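Local coordinates for protein racemase, putative (Roseobacter denitrificans, PDB 3TCS) that binds magnesium in a TIM-barrel active site and probably acts as a racemase or hydro-lyase of the mandelate racemase family, at residues 33-39 and 52-58; 38-42 and 106-111; 129-134 and 321-325; 140-144 and 169-173; 200-204 and 226-230. All coordinates share one frame; numbering follows the deposited sequence.

Contact 1: residues 33-39 and 52-58; sequences NDAVGFV and QVSTYHA. With GOL (glycerol), chain M.
F38 and Q52 form an antiparallel, non-hydrogen-bonded pair at the end of a beta hairpin in the N-terminal capping domain of this enolase-superfamily fold; beyond it the chains open into facing loops, one between strands 25-32 and 37-43, the other leading to helix 58-73. The pairing outlasts the sheet: V53 N donates to G37 O (3.0 Å), Y56 N to A35 O (2.8 Å, 165°), and A58 N reaches D34 O from above its carbonyl plane. An Asx turn shapes the first loop, N33 OD1 accepting from the backbone N of A35 and V36. Where G37 lacks a side chain, A58 CB fits against the backbone, 3.5 Å from V36 C. Glycerol, probably from the crystallisation liquor, joins the loops: its O2 accepts from H57 N and O3 bonds H57 ND1, which also meets R67 of the second subunit. The Y56 side chain lies about 9 Å from D-alanine, consistent with capping-domain loops closing over the barrel mouth. Q52 CG points away from the backbone N (chi1 -179°), carrying the amide across V36 CG2 (3.6 Å from Q52 CD); L313 N and S312 OG bond its ends, while Q52 OE1 sits 3.3 Å from F38 CE1, oblique to that ring.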
# COMPACT_ATOMS: atom_id res chain seq x y z
N ASN B 33 16.06 -6.33 13.15
CA ASN B 33 15.34 -6.70 14.36
C ASN B 33 13.95 -6.14 14.06
O ASN B 33 13.71 -5.72 12.92
CB ASN B 33 15.95 -6.17 15.68
CG ASN B 33 16.05 -4.66 15.77
OD1 ASN B 33 15.33 -3.92 15.11
ND2 ASN B 33 16.95 -4.20 16.63
N ASP B 34 13.03 -6.14 15.01
CA ASP B 34 11.69 -5.65 14.72
C ASP B 34 11.56 -4.16 14.41
O ASP B 34 10.63 -3.74 13.74
CB ASP B 34 10.75 -6.02 15.87
CG ASP B 34 10.51 -7.51 15.97
OD1 ASP B 34 11.20 -8.29 15.26
OD2 ASP B 34 9.64 -7.92 16.77
N ALA B 35 12.51 -3.36 14.90
CA ALA B 35 12.45 -1.91 14.70
C ALA B 35 13.22 -1.36 13.50
O ALA B 35 12.78 -0.41 12.86
CB ALA B 35 12.92 -1.21 15.97
N VAL B 36 14.38 -1.94 13.20
CA VAL B 36 15.17 -1.45 12.08
C VAL B 36 15.98 -2.56 11.43
O VAL B 36 16.40 -3.52 12.10
CB VAL B 36 16.13 -0.33 12.54
CG1 VAL B 36 17.15 -0.89 13.51
CG2 VAL B 36 16.82 0.31 11.34
N GLY B 37 16.19 -2.43 10.12
CA GLY B 37 16.95 -3.41 9.37
C GLY B 37 17.86 -2.76 8.35
O GLY B 37 17.45 -1.86 7.61
N PHE B 38 19.11 -3.21 8.30
CA PHE B 38 20.08 -2.67 7.36
C PHE B 38 20.27 -3.61 6.18
O PHE B 38 20.08 -4.82 6.31
CB PHE B 38 21.41 -2.42 8.08
CG PHE B 38 21.31 -1.40 9.17
CD1 PHE B 38 21.13 -0.05 8.87
CD2 PHE B 38 21.36 -1.78 10.51
CE1 PHE B 38 20.99 0.90 9.88
CE2 PHE B 38 21.21 -0.84 11.53
CZ PHE B 38 21.03 0.51 11.21
N VAL B 39 20.65 -3.05 5.04
CA VAL B 39 20.84 -3.83 3.84
C VAL B 39 22.24 -3.67 3.29
O VAL B 39 22.78 -2.57 3.24
CB VAL B 39 19.85 -3.38 2.73
CG1 VAL B 39 20.02 -4.26 1.49
CG2 VAL B 39 18.42 -3.44 3.26
N GLN B 52 19.39 1.03 4.36
CA GLN B 52 18.48 0.67 5.43
C GLN B 52 17.04 0.69 4.94
O GLN B 52 16.67 1.55 4.15
CB GLN B 52 18.62 1.67 6.58
CG GLN B 52 17.72 1.38 7.76
CD GLN B 52 17.56 2.58 8.67
OE1 GLN B 52 18.51 3.05 9.29
NE2 GLN B 52 16.33 3.08 8.76
N VAL B 53 16.23 -0.26 5.39
CA VAL B 53 14.82 -0.25 5.00
C VAL B 53 14.16 0.70 6.00
O VAL B 53 14.78 1.10 6.98
CB VAL B 53 14.16 -1.65 5.10
CG1 VAL B 53 14.83 -2.63 4.16
CG2 VAL B 53 14.21 -2.16 6.54
N SER B 54 12.91 1.07 5.76
CA SER B 54 12.23 1.96 6.69
C SER B 54 12.11 1.30 8.07
O SER B 54 11.97 0.09 8.17
CB SER B 54 10.83 2.28 6.19
OG SER B 54 10.14 3.07 7.14
N THR B 55 12.15 2.11 9.12
CA THR B 55 12.00 1.59 10.48
C THR B 55 10.54 1.17 10.72
O THR B 55 9.64 1.58 9.97
CB THR B 55 12.38 2.65 11.54
OG1 THR B 55 11.76 3.90 11.20
CG2 THR B 55 13.89 2.83 11.59
N TYR B 56 10.32 0.38 11.77
CA TYR B 56 9.01 -0.13 12.20
C TYR B 56 8.58 -1.38 11.46
O TYR B 56 8.34 -1.36 10.25
CB TYR B 56 7.95 0.97 12.09
CG TYR B 56 8.32 2.17 12.93
CD1 TYR B 56 8.47 2.05 14.31
CD2 TYR B 56 8.60 3.40 12.34
CE1 TYR B 56 8.89 3.12 15.09
CE2 TYR B 56 9.03 4.49 13.10
CZ TYR B 56 9.17 4.34 14.48
OH TYR B 56 9.60 5.40 15.24
N HIS B 57 8.48 -2.48 12.21
CA HIS B 57 8.14 -3.79 11.67
C HIS B 57 9.11 -4.08 10.53
O HIS B 57 8.73 -4.65 9.49
CB HIS B 57 6.68 -3.83 11.20
CG HIS B 57 5.69 -3.49 12.28
ND1 HIS B 57 5.81 -3.96 13.57
CD2 HIS B 57 4.58 -2.72 12.27
CE1 HIS B 57 4.82 -3.49 14.30
NE2 HIS B 57 4.05 -2.74 13.53
N ALA B 58 10.37 -3.69 10.73
CA ALA B 58 11.43 -3.89 9.75
C ALA B 58 11.67 -5.36 9.43
O ALA B 58 12.16 -5.69 8.36
CB ALA B 58 12.72 -3.25 10.24
C1 GOL M . 9.20 -1.31 17.12
O1 GOL M . 9.81 -1.87 18.26
C2 GOL M . 8.87 -2.39 16.08
O2 GOL M . 8.27 -1.80 14.95
C3 GOL M . 7.93 -3.44 16.66
O3 GOL M . 7.65 -4.42 15.68

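Contact 2: residues 38-42 and 106-111; sequences FVRVT and GVDTAI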
# COMPACT_ATOMS: atom_id res chain seq x y z
N PHE B 38 19.11 -3.21 8.30
CA PHE B 38 20.08 -2.67 7.36
C PHE B 38 20.27 -3.61 6.18
O PHE B 38 20.08 -4.82 6.31
CB PHE B 38 21.41 -2.42 8.08
CG PHE B 38 21.31 -1.40 9.17
CD1 PHE B 38 21.13 -0.05 8.87
CD2 PHE B 38 21.36 -1.78 10.51
CE1 PHE B 38 20.99 0.90 9.88
CE2 PHE B 38 21.21 -0.84 11.53
CZ PHE B 38 21.03 0.51 11.21
N VAL B 39 20.65 -3.05 5.04
CA VAL B 39 20.84 -3.83 3.84
C VAL B 39 22.24 -3.67 3.29
O VAL B 39 22.78 -2.57 3.24
CB VAL B 39 19.85 -3.38 2.73
CG1 VAL B 39 20.02 -4.26 1.49
CG2 VAL B 39 18.42 -3.44 3.26
N ARG B 40 22.85 -4.78 2.88
CA ARG B 40 24.17 -4.71 2.28
C ARG B 40 24.06 -5.32 0.90
O ARG B 40 23.54 -6.43 0.75
CB ARG B 40 25.22 -5.48 3.11
CG ARG B 40 26.60 -5.47 2.45
CD ARG B 40 27.68 -6.05 3.37
NE ARG B 40 27.48 -7.47 3.64
CZ ARG B 40 28.20 -8.16 4.52
NH1 ARG B 40 29.16 -7.57 5.21
NH2 ARG B 40 27.95 -9.45 4.71
N VAL B 41 24.52 -4.60 -0.12
CA VAL B 41 24.48 -5.13 -1.47
C VAL B 41 25.91 -5.38 -1.92
O VAL B 41 26.83 -4.67 -1.51
CB VAL B 41 23.79 -4.16 -2.47
CG1 VAL B 41 22.31 -3.99 -2.09
CG2 VAL B 41 24.51 -2.82 -2.50
N THR B 42 26.09 -6.39 -2.76
CA THR B 42 27.40 -6.76 -3.27
C THR B 42 27.33 -6.92 -4.78
O THR B 42 26.49 -7.67 -5.29
CB THR B 42 27.88 -8.10 -2.67
OG1 THR B 42 27.84 -8.03 -1.24
CG2 THR B 42 29.31 -8.39 -3.12
N GLY B 106 15.56 0.06 0.99
CA GLY B 106 16.77 -0.51 1.56
C GLY B 106 17.79 -0.87 0.49
O GLY B 106 19.00 -0.67 0.67
N VAL B 107 17.32 -1.42 -0.62
CA VAL B 107 18.25 -1.79 -1.69
C VAL B 107 18.75 -0.52 -2.37
O VAL B 107 19.93 -0.40 -2.70
CB VAL B 107 17.58 -2.72 -2.72
CG1 VAL B 107 18.60 -3.09 -3.80
CG2 VAL B 107 17.06 -3.97 -2.03
N ASP B 108 17.84 0.43 -2.58
CA ASP B 108 18.17 1.70 -3.21
C ASP B 108 19.25 2.45 -2.43
O ASP B 108 20.28 2.84 -2.99
CB ASP B 108 16.92 2.58 -3.33
CG ASP B 108 17.26 4.04 -3.60
OD1 ASP B 108 17.00 4.52 -4.73
OD2 ASP B 108 17.78 4.72 -2.69
N THR B 109 19.04 2.64 -1.14
CA THR B 109 20.01 3.37 -0.34
C THR B 109 21.35 2.66 -0.24
O THR B 109 22.39 3.31 -0.15
CB THR B 109 19.46 3.72 1.07
OG1 THR B 109 19.01 2.53 1.73
CG2 THR B 109 18.31 4.71 0.95
N ALA B 110 21.35 1.33 -0.27
CA ALA B 110 22.60 0.57 -0.21
C ALA B 110 23.37 0.78 -1.52
O ALA B 110 24.61 0.85 -1.54
CB ALA B 110 22.32 -0.92 -0.00
N ILE B 111 22.63 0.89 -2.62
CA ILE B 111 23.24 1.10 -3.92
C ILE B 111 23.88 2.49 -3.97
O ILE B 111 24.96 2.65 -4.53
CB ILE B 111 22.19 0.92 -5.05
CG1 ILE B 111 21.85 -0.56 -5.18
CG2 ILE B 111 22.71 1.48 -6.37
CD1 ILE B 111 20.75 -0.87 -6.18
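With CG1 anti to its own carbonyl carbon (chi1 -64°), V41 lays that methyl against A110 CB at 3.7 Å, and its CG2, lodged between backbone N and carbonyl carbon, rests 3.8 Å from A110 O. V107 extends CG1 away from its backbone N (chi1 -179°), which brings the methyl to 4.2 Å from V41 CG1, the side chains meeting at about a right angle. V39, on the strand, meets backbone instead, at G106 one helical turn before A110: its CB stands 3.5 Å from G106 O and its CG2 3.8 Å from G106 CA. A beta carbon on G106 would run into V39 CG2, and this glycine lets strand and helix come to 7.5 Å between axes, at a crossing angle of -57°. A110, with one methyl, also fits beneath the strand, its CB 3.7 Å from V39 O. The interface is wholly apolar in its side chains and buried, and no hydrogen bond crosses it. It packs helix 98-119 onto one face of the antiparallel sheet of the N-terminal domain, with I28 and T30 of strand 25-32 beside V39 and L25 beside V41, while L65, V69 and M73 of helix 58-73 close over V107.

Contact 3: residues 129-134 and 321-325; sequences GTPGLI and LLRAI
R323 turns its guanidinium side-on to T130, NE donating to T130 O (2.8 Å, 166°) and NH2 to T130 OG1 (2.9 Å). NH1 reaches the other way to L133 O (2.8 Å), and three bonds from three nitrogens thus fix the rotation of the group. The side chain gets there by bending at chi2 (-65°) and chi3 (-50°), which folds the guanidinium back beside the loop. T130 O lies in its plane, and G132 CA covers one face, over the centre at 3.6 Å from R323 CZ; a beta carbon on G132 would collide with that same atom. A leucine in place of R323 would probably leave the carbonyls of T130 and L133 without these donors and the loop before strand 132-139 less firmly held. A weak backbone bond, T130 N to R323 O, continues the contact toward G129, whose CA packs against A324 CA. Apolar cover comes from I134, its CG1 3.5 Å from R323 CD and its CG2 3.9 Å from L322 CD1. The arrangement joins the C-terminal end of helix 314-322 to the start of strand 132-139, at the N-terminal end of the strands of an enolase-superfamily barrel, the end remote from the active site.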
# COMPACT_ATOMS: atom_id res chain seq x y z
N GLY B 129 25.43 17.50 -5.28
CA GLY B 129 25.56 18.49 -4.23
C GLY B 129 26.94 18.54 -3.62
O GLY B 129 27.91 18.08 -4.23
N THR B 130 27.04 19.09 -2.42
CA THR B 130 28.33 19.20 -1.73
C THR B 130 28.19 18.92 -0.24
O THR B 130 27.13 19.10 0.34
CB THR B 130 28.92 20.62 -1.88
OG1 THR B 130 27.99 21.58 -1.35
CG2 THR B 130 29.18 20.94 -3.34
N PRO B 131 29.28 18.45 0.40
CA PRO B 131 29.19 18.17 1.84
C PRO B 131 29.10 19.51 2.57
O PRO B 131 29.49 20.54 2.03
CB PRO B 131 30.49 17.43 2.13
CG PRO B 131 31.45 18.06 1.17
CD PRO B 131 30.63 18.16 -0.11
N GLY B 132 28.60 19.49 3.80
CA GLY B 132 28.48 20.73 4.55
C GLY B 132 27.40 20.68 5.60
O GLY B 132 26.86 19.61 5.90
N LEU B 133 27.07 21.84 6.15
CA LEU B 133 26.06 21.93 7.20
C LEU B 133 24.63 22.08 6.69
O LEU B 133 24.39 22.62 5.61
CB LEU B 133 26.38 23.12 8.12
CG LEU B 133 27.73 23.05 8.83
CD1 LEU B 133 28.05 24.40 9.47
CD2 LEU B 133 27.70 21.95 9.88
N ILE B 134 23.68 21.58 7.49
CA ILE B 134 22.27 21.68 7.17
C ILE B 134 21.58 22.13 8.45
O ILE B 134 21.75 21.50 9.50
CB ILE B 134 21.64 20.32 6.76
CG1 ILE B 134 22.44 19.68 5.62
CG2 ILE B 134 20.20 20.53 6.31
CD1 ILE B 134 23.63 18.86 6.10
N LEU B 321 20.47 14.39 0.95
CA LEU B 321 19.53 14.87 -0.06
C LEU B 321 19.42 16.40 -0.01
O LEU B 321 19.47 17.06 -1.04
CB LEU B 321 18.14 14.25 0.15
CG LEU B 321 17.10 14.66 -0.90
CD1 LEU B 321 17.42 13.98 -2.23
CD2 LEU B 321 15.71 14.28 -0.44
N LEU B 322 19.28 16.94 1.20
CA LEU B 322 19.15 18.38 1.37
C LEU B 322 20.38 19.17 0.94
O LEU B 322 20.29 20.36 0.66
CB LEU B 322 18.78 18.71 2.82
CG LEU B 322 17.35 18.34 3.24
CD1 LEU B 322 17.18 18.64 4.72
CD2 LEU B 322 16.33 19.14 2.42
N ARG B 323 21.54 18.51 0.89
CA ARG B 323 22.77 19.17 0.47
C ARG B 323 22.89 19.10 -1.05
O ARG B 323 23.85 19.61 -1.62
CB ARG B 323 24.00 18.49 1.08
CG ARG B 323 24.25 18.76 2.57
CD ARG B 323 24.58 20.23 2.86
NE ARG B 323 25.64 20.78 2.02
CZ ARG B 323 26.09 22.03 2.12
NH1 ARG B 323 25.58 22.84 3.03
NH2 ARG B 323 27.03 22.47 1.29
N ALA B 324 21.92 18.48 -1.70
CA ALA B 324 21.99 18.34 -3.15
C ALA B 324 20.83 18.90 -3.97
O ALA B 324 21.04 19.42 -5.06
CB ALA B 324 22.19 16.87 -3.50
N ILE B 325 19.60 18.82 -3.46
CA ILE B 325 18.47 19.30 -4.25
C ILE B 325 18.43 20.82 -4.40
O ILE B 325 18.84 21.55 -3.49
CB ILE B 325 17.14 18.77 -3.69
CG1 ILE B 325 16.91 19.29 -2.27
CG2 ILE B 325 17.15 17.24 -3.69
CD1 ILE B 325 15.52 18.98 -1.73

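Contact 4: residues 140-144 and 169-173; sequences SMKRD and RAGAE. With DAL (D-alanine), chain L.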
# COMPACT_ATOMS: atom_id res chain seq x y z
N SER B 140 9.76 17.41 18.26
CA SER B 140 9.18 16.66 19.37
C SER B 140 8.14 15.71 18.79
O SER B 140 7.35 16.10 17.93
CB SER B 140 8.48 17.59 20.36
OG SER B 140 7.65 16.84 21.23
N MET B 141 8.15 14.46 19.25
CA MET B 141 7.21 13.45 18.75
C MET B 141 6.04 13.21 19.70
O MET B 141 5.04 12.59 19.33
CB MET B 141 7.95 12.12 18.57
CG MET B 141 9.18 12.18 17.69
SD MET B 141 8.78 12.61 16.00
CE MET B 141 10.30 13.40 15.49
N LYS B 142 6.16 13.71 20.93
CA LYS B 142 5.15 13.49 21.95
C LYS B 142 3.92 14.38 22.00
O LYS B 142 3.96 15.56 21.65
CB LYS B 142 5.82 13.54 23.33
CG LYS B 142 6.84 12.44 23.56
CD LYS B 142 7.51 12.60 24.92
CE LYS B 142 8.41 11.41 25.25
NZ LYS B 142 9.03 11.54 26.59
N ARG B 143 2.83 13.78 22.46
CA ARG B 143 1.56 14.46 22.66
C ARG B 143 1.21 14.27 24.13
O ARG B 143 0.45 15.05 24.72
CB ARG B 143 0.46 13.86 21.78
CG ARG B 143 0.47 14.41 20.38
CD ARG B 143 -0.79 14.04 19.63
NE ARG B 143 -0.85 14.75 18.36
CZ ARG B 143 -0.11 14.46 17.30
NH1 ARG B 143 0.75 13.45 17.34
NH2 ARG B 143 -0.20 15.20 16.20
N ASP B 144 1.78 13.23 24.73
CA ASP B 144 1.55 12.94 26.14
C ASP B 144 2.61 13.66 26.97
O ASP B 144 3.29 13.06 27.80
CB ASP B 144 1.61 11.44 26.41
CG ASP B 144 2.82 10.78 25.79
OD1 ASP B 144 3.96 11.24 26.04
OD2 ASP B 144 2.64 9.80 25.03
N ARG B 169 3.47 19.11 18.67
CA ARG B 169 2.26 18.45 18.18
C ARG B 169 0.96 19.12 18.57
O ARG B 169 0.82 19.66 19.67
CB ARG B 169 2.22 17.00 18.69
CG ARG B 169 3.49 16.20 18.42
CD ARG B 169 3.62 15.83 16.96
NE ARG B 169 5.02 15.70 16.56
CZ ARG B 169 5.42 15.26 15.37
NH1 ARG B 169 4.54 14.89 14.46
NH2 ARG B 169 6.71 15.22 15.09
N ALA B 170 -0.01 19.07 17.65
CA ALA B 170 -1.34 19.63 17.86
C ALA B 170 -2.33 18.48 17.77
O ALA B 170 -2.05 17.46 17.14
CB ALA B 170 -1.65 20.67 16.78
N GLY B 171 -3.49 18.65 18.40
CA GLY B 171 -4.52 17.63 18.38
C GLY B 171 -4.08 16.25 18.82
O GLY B 171 -3.07 16.10 19.51
N ALA B 172 -4.86 15.24 18.44
CA ALA B 172 -4.55 13.85 18.76
C ALA B 172 -4.24 13.16 17.44
O ALA B 172 -4.88 13.44 16.43
CB ALA B 172 -5.74 13.19 19.45
N GLU B 173 -3.25 12.27 17.45
CA GLU B 173 -2.86 11.55 16.23
C GLU B 173 -4.07 10.88 15.58
O GLU B 173 -4.71 10.02 16.18
CB GLU B 173 -1.81 10.49 16.59
CG GLU B 173 -1.13 9.85 15.40
CD GLU B 173 -0.13 8.80 15.83
OE1 GLU B 173 0.80 9.14 16.60
OE2 GLU B 173 -0.26 7.63 15.40
N DAL L . 6.85 14.92 10.84
CA DAL L . 6.53 14.26 12.12
CB DAL L . 7.76 13.57 12.69
C DAL L . 5.47 13.23 11.90
O DAL L . 4.41 13.56 11.47
O HOH W 1 4.02 18.32 21.61
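R169, at the end of strand 165-169, bends at chi2 (-73°) and grips S140 O with two nitrogens, NE at 2.7 Å in the carbonyl plane and NH2 at 3.0 Å from above it. This holds the guanidinium edge toward bound D-alanine, whose CB also meets M141 SD at 3.6 Å. A water bridges R169 N and K142 O, and R169 CB lies over the centre of one face of the R143 guanidinium. A170 O takes two bonds from R143, from NE (3.2 Å) and NH2 (3.1 Å), both in its plane. G171, at positive phi, turns its O to the same NE (2.8 Å). A172 leads the chain over the opposite face, where E173 N stands 3.5 Å above the plane, sandwiching the guanidinium against R169. The E173 carboxylate is well out of that plane, OE1 4.4 Å from R143 NH1, so any attraction is probably of charge only. A methionine replacing R143 would probably strip the carbonyls of A170 and G171 of these donors and leave the loop freer to shift beside R169. Both loops follow neighbouring parallel barrel strands, 132-139 and 165-169, and precede helices 147-161 and 184-196; R169 touches E333 of strand 332-335 and the magnesium ligand D205 of strand 201-205.

Contact 5: residues 200-204 and 226-230; sequences VDLLI and GFCHF
L203 can be followed outward along H229: its CB lies 3.7 Å from H229 CB, its CG closes to 3.4 Å on that same atom, and its CD2 ends over the centre of the imidazole face, 3.6 Å from the centroid and 12° off the normal, a CH-pi contact. H229 holds CG anti to its backbone N (chi1 177°), which places the ring face under L203 CD2, with I204 O at the ring edge. On the other side of the sheet L202 repeats the theme with F227: its CB sits over the middle of that ring, 3.6 Å from the centroid and only 6° off the normal, while its CD1 reaches F227 CE1. I204 CG2 meets F230 CD1 at 3.7 Å, the two side chains pointing the same way. Backbone bonds run from C228 N to L202 O and from I204 N to H229 O, both 3.0 Å, and a water spans L202 N and G226 O where the strands diverge. G226, at positive phi, is the C-prime residue of a Schellman motif ending helix 212-224, which completes this beta-alpha-beta unit of the barrel. Helices 184-196 and 212-224 cover F227. The chemistry is mainly aliphatic carbon on aromatic faces, with one polar consequence: the leucine probably helps to fix the H229 ring, whose NE2 bonds the magnesium ligand E231, placing both residues behind the metal site.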
# COMPACT_ATOMS: atom_id res chain seq x y z
N VAL B 200 12.98 32.54 17.02
CA VAL B 200 13.08 31.16 16.59
C VAL B 200 11.86 30.81 15.75
O VAL B 200 10.81 31.44 15.88
CB VAL B 200 13.15 30.17 17.78
CG1 VAL B 200 14.37 30.45 18.63
CG2 VAL B 200 11.88 30.26 18.62
N ASP B 201 12.01 29.83 14.87
CA ASP B 201 10.89 29.41 14.03
C ASP B 201 10.10 28.36 14.79
O ASP B 201 10.68 27.49 15.44
CB ASP B 201 11.38 28.81 12.71
CG ASP B 201 11.97 29.85 11.78
OD1 ASP B 201 11.31 30.90 11.57
OD2 ASP B 201 13.07 29.62 11.25
N LEU B 202 8.78 28.45 14.71
CA LEU B 202 7.94 27.48 15.40
C LEU B 202 7.07 26.77 14.38
O LEU B 202 6.41 27.40 13.55
CB LEU B 202 7.08 28.18 16.45
CG LEU B 202 7.87 28.87 17.56
CD1 LEU B 202 6.92 29.56 18.53
CD2 LEU B 202 8.73 27.83 18.29
N LEU B 203 7.10 25.44 14.45
CA LEU B 203 6.34 24.58 13.56
C LEU B 203 5.40 23.72 14.39
O LEU B 203 5.62 23.52 15.58
CB LEU B 203 7.28 23.65 12.80
CG LEU B 203 8.40 24.22 11.93
CD1 LEU B 203 9.47 24.90 12.79
CD2 LEU B 203 9.02 23.07 11.13
N ILE B 204 4.35 23.21 13.77
CA ILE B 204 3.44 22.34 14.50
C ILE B 204 2.95 21.25 13.54
O ILE B 204 2.92 21.46 12.32
CB ILE B 204 2.26 23.14 15.12
CG1 ILE B 204 1.69 22.36 16.31
CG2 ILE B 204 1.19 23.40 14.07
CD1 ILE B 204 0.84 23.21 17.25
N GLY B 226 2.74 33.82 15.20
CA GLY B 226 3.88 33.73 14.31
C GLY B 226 4.43 32.38 13.89
O GLY B 226 5.56 32.33 13.42
N PHE B 227 3.68 31.30 14.06
CA PHE B 227 4.17 29.99 13.61
C PHE B 227 4.30 30.08 12.09
O PHE B 227 3.56 30.82 11.45
CB PHE B 227 3.19 28.86 13.98
CG PHE B 227 3.38 28.32 15.37
CD1 PHE B 227 3.23 29.14 16.48
CD2 PHE B 227 3.67 26.97 15.56
CE1 PHE B 227 3.37 28.62 17.78
CE2 PHE B 227 3.82 26.44 16.84
CZ PHE B 227 3.67 27.27 17.95
N CYS B 228 5.22 29.32 11.51
CA CYS B 228 5.42 29.39 10.07
C CYS B 228 5.22 28.07 9.34
O CYS B 228 5.45 27.99 8.13
CB CYS B 228 6.83 29.88 9.78
SG CYS B 228 8.12 28.74 10.36
N HIS B 229 4.75 27.04 10.04
CA HIS B 229 4.62 25.72 9.44
C HIS B 229 3.50 24.93 10.11
O HIS B 229 3.56 24.66 11.30
CB HIS B 229 6.00 25.06 9.60
CG HIS B 229 6.10 23.65 9.11
ND1 HIS B 229 7.01 23.27 8.15
CD2 HIS B 229 5.54 22.51 9.57
CE1 HIS B 229 7.00 21.96 8.03
NE2 HIS B 229 6.12 21.46 8.88
N PHE B 230 2.46 24.58 9.35
CA PHE B 230 1.31 23.83 9.84
C PHE B 230 1.26 22.51 9.08
O PHE B 230 0.79 22.45 7.94
CB PHE B 230 0.03 24.65 9.61
CG PHE B 230 -1.21 24.09 10.29
CD1 PHE B 230 -1.12 23.04 11.19
CD2 PHE B 230 -2.45 24.65 10.03
CE1 PHE B 230 -2.27 22.55 11.83
CE2 PHE B 230 -3.60 24.18 10.66
CZ PHE B 230 -3.51 23.12 11.56
O HOH W 2 7.81 31.01 13.59

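How the contacts relate
From the N terminus, contact 1 closes the hairpin of strands 37-43 and 48-52, and contact 2, starting on the same strand and sharing F38 and V39, makes a longer loop to helix 98-119; T109 OG1 of contact 2 lies 3.0 Å from Q52 N of contact 1, probably hydrogen-bonded. Both lie within the N-terminal domain. Contact 3 then spans 187 residues, tying the first barrel strand to helix 314-322, and its long loop encloses contacts 4 and 5. These two follow in series, one joining loops after neighbouring strands, the other one beta-alpha-beta unit, and touch where A170 CB meets I204 CD1 at 3.6 Å. Contacts 1 and 5 lie on opposite sides of the chain's centre.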